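Long-range contact in halohydrin epoxidase A (Corynebacterium sp., PDB 4Z9F), which probably catalyses the reversible dehalogenation of vicinal halohydrins to epoxides, releasing hydrogen halide, on a Rossmann-type fold related to the short-chain dehydrogenases: residues A9-G14 / C30-F35. The protein carries 1 engineered substitution. Numbering follows the deposited sequence.
Sequences ARHFAG and CHDASF. Engineered in segment 30-35: Ser34 (natural residue Thr).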
loop_
_atom_site.group_PDB
_atom_site.type_symbol
_atom_site.label_atom_id
_atom_site.label_comp_id
_atom_site.label_asym_id
_atom_site.label_seq_id
_atom_site.Cartn_x
_atom_site.Cartn_y
_atom_site.Cartn_z
ATOM N N ALA C 9 -1.610 -18.330 -24.516
ATOM C CA ALA C 9 -1.052 -17.413 -25.503
ATOM C C ALA C 9 -2.106 -16.703 -26.342
ATOM O O ALA C 9 -1.794 -15.684 -26.972
ATOM C CB ALA C 9 -0.086 -18.160 -26.428
ATOM N N ARG C 10 -3.335 -17.200 -26.383
ATOM C CA ARG C 10 -4.363 -16.581 -27.211
ATOM C C ARG C 10 -5.253 -15.624 -26.431
ATOM O O ARG C 10 -6.211 -15.082 -26.996
ATOM C CB ARG C 10 -5.202 -17.666 -27.884
ATOM C CG ARG C 10 -4.344 -18.585 -28.747
ATOM C CD ARG C 10 -5.126 -19.748 -29.285
ATOM N NE ARG C 10 -5.981 -19.361 -30.398
ATOM C CZ ARG C 10 -6.636 -20.229 -31.160
ATOM N NH1 ARG C 10 -6.523 -21.530 -30.921
ATOM N NH2 ARG C 10 -7.398 -19.797 -32.157
ATOM N N HIS C 11 -4.948 -15.381 -25.159
ATOM C CA HIS C 11 -5.860 -14.681 -24.273
ATOM C C HIS C 11 -5.119 -13.601 -23.497
ATOM O O HIS C 11 -3.885 -13.595 -23.432
ATOM C CB HIS C 11 -6.527 -15.662 -23.308
ATOM C CG HIS C 11 -7.292 -16.745 -23.999
ATOM N ND1 HIS C 11 -8.594 -16.582 -24.418
ATOM C CD2 HIS C 11 -6.930 -17.996 -24.369
ATOM C CE1 HIS C 11 -9.006 -17.690 -25.009
ATOM N NE2 HIS C 11 -8.016 -18.565 -24.989
ATOM N N PHE C 12 -5.900 -12.671 -22.928
ATOM C CA PHE C 12 -5.372 -11.654 -22.017
ATOM C C PHE C 12 -4.149 -10.950 -22.615
ATOM O O PHE C 12 -4.223 -10.359 -23.698
ATOM C CB PHE C 12 -5.048 -12.320 -20.673
ATOM C CG PHE C 12 -5.078 -11.391 -19.481
ATOM C CD1 PHE C 12 -5.613 -10.113 -19.571
ATOM C CD2 PHE C 12 -4.558 -11.806 -18.265
ATOM C CE1 PHE C 12 -5.634 -9.276 -18.463
ATOM C CE2 PHE C 12 -4.577 -10.976 -17.158
ATOM C CZ PHE C 12 -5.114 -9.702 -17.257
ATOM N N ALA C 13 -3.012 -11.013 -21.936
ATOM C CA ALA C 13 -1.799 -10.387 -22.432
ATOM C C ALA C 13 -0.986 -11.294 -23.346
ATOM O O ALA C 13 0.095 -10.890 -23.791
ATOM C CB ALA C 13 -0.924 -9.926 -21.258
ATOM N N GLY C 14 -1.476 -12.495 -23.640
ATOM C CA GLY C 14 -0.754 -13.437 -24.475
ATOM C C GLY C 14 -0.329 -12.871 -25.817
ATOM O O GLY C 14 0.863 -12.809 -26.138
ATOM N N CYS C 30 4.753 -21.494 -26.732
ATOM C CA CYS C 30 3.431 -21.045 -26.311
ATOM C C CYS C 30 2.572 -22.186 -25.788
ATOM O O CYS C 30 2.524 -23.266 -26.386
ATOM C CB CYS C 30 2.702 -20.363 -27.477
ATOM S SG CYS C 30 3.524 -18.886 -28.049
ATOM N N HIS C 31 1.876 -21.926 -24.681
ATOM C CA HIS C 31 0.863 -22.813 -24.142
ATOM C C HIS C 31 -0.507 -22.188 -24.368
ATOM O O HIS C 31 -0.654 -20.962 -24.361
ATOM C CB HIS C 31 1.096 -23.080 -22.647
ATOM C CG HIS C 31 -0.151 -23.371 -21.865
ATOM N ND1 HIS C 31 -0.981 -22.380 -21.382
ATOM C CD2 HIS C 31 -0.690 -24.544 -21.451
ATOM C CE1 HIS C 31 -1.983 -22.930 -20.722
ATOM N NE2 HIS C 31 -1.830 -24.243 -20.747
ATOM N N ASP C 32 -1.501 -23.044 -24.589
ATOM C CA ASP C 32 -2.889 -22.608 -24.664
ATOM C C ASP C 32 -3.776 -23.833 -24.510
ATOM O O ASP C 32 -3.382 -24.947 -24.872
ATOM C CB ASP C 32 -3.182 -21.872 -25.976
ATOM C CG ASP C 32 -4.513 -21.125 -25.945
ATOM O OD1 ASP C 32 -5.477 -21.585 -26.600
ATOM O OD2 ASP C 32 -4.599 -20.079 -25.253
ATOM N N ALA C 33 -4.964 -23.625 -23.941
ATOM C CA ALA C 33 -5.897 -24.738 -23.781
ATOM C C ALA C 33 -6.272 -25.345 -25.124
ATOM O O ALA C 33 -6.502 -26.558 -25.219
ATOM C CB ALA C 33 -7.154 -24.279 -23.043
ATOM N N SER C 34 -6.326 -24.523 -26.173
ATOM C CA SER C 34 -6.749 -25.009 -27.478
ATOM C C SER C 34 -5.686 -25.866 -28.140
ATOM O O SER C 34 -5.981 -26.557 -29.121
ATOM C CB SER C 34 -7.097 -23.834 -28.387
ATOM O OG SER C 34 -5.929 -23.115 -28.745
ATOM N N PHE C 35 -4.458 -25.826 -27.641
ATOM C CA PHE C 35 -3.377 -26.582 -28.250
ATOM C C PHE C 35 -3.445 -28.067 -27.921
ATOM O O PHE C 35 -2.577 -28.825 -28.362
ATOM C CB PHE C 35 -2.025 -26.007 -27.820
ATOM C CG PHE C 35 -1.747 -24.627 -28.359
ATOM C CD1 PHE C 35 -0.624 -23.920 -27.943
ATOM C CD2 PHE C 35 -2.604 -24.029 -29.269
ATOM C CE1 PHE C 35 -0.354 -22.645 -28.439
ATOM C CE2 PHE C 35 -2.344 -22.759 -29.759
ATOM C CZ PHE C 35 -1.220 -22.064 -29.342
HETATM O O HOH W 1 -8.085 -21.037 -26.399
#
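Ala9 N gives a hydrogen bond to His31 O (2.8 Å), joining the loop after strand 3-6 to the loop after strand 27-30, with the CA atoms of Ala9 and Asp32 5.6 Å apart. Beside this bond the CB atoms of Ala9 and Cys30 touch at 3.7 Å, both also packing on Val18 of helix 14-23. With CG anti to its backbone N (chi1 -166°), the Asp32 carboxylate reaches across to the other loop, where OD2 accepts a weak bond from Arg10 N (3.3 Å) and lies at the edge of the His11 ring, 3.2 Å from CD2. Ring and carboxylate are nearly coplanar, 12° apart, and one water bridges His11 NE2 to Asp32 OD1. That same OD1 takes Ser34 N, from above the carboxylate plane, in an Asx turn, and Ser34 OG (2.7 Å) on its anti side; Ser34 is an engineered residue, threonine in nature. Arg10 runs past the carboxylate without a salt bridge to it: its NE stays 4.4 Å from Asp32 OD1, while a bend at chi3 (77°) helps bring NH1 to donate a hydrogen bond to Ser34 OG (2.8 Å) and into a salt bridge with Glu40. Asp32 CB lies over the centre of one face of the Phe35 ring. These loops follow the first two strands of a Rossmann fold, where dinucleotide-binding relatives hold their cofactor. Here backbone and side-chain bonds tie the loops directly together, and Ser34 N and OG, the water and the weak bond from Arg10 N would probably stabilise the negative charge of Asp32 and hold its carboxylate in a fixed orientation.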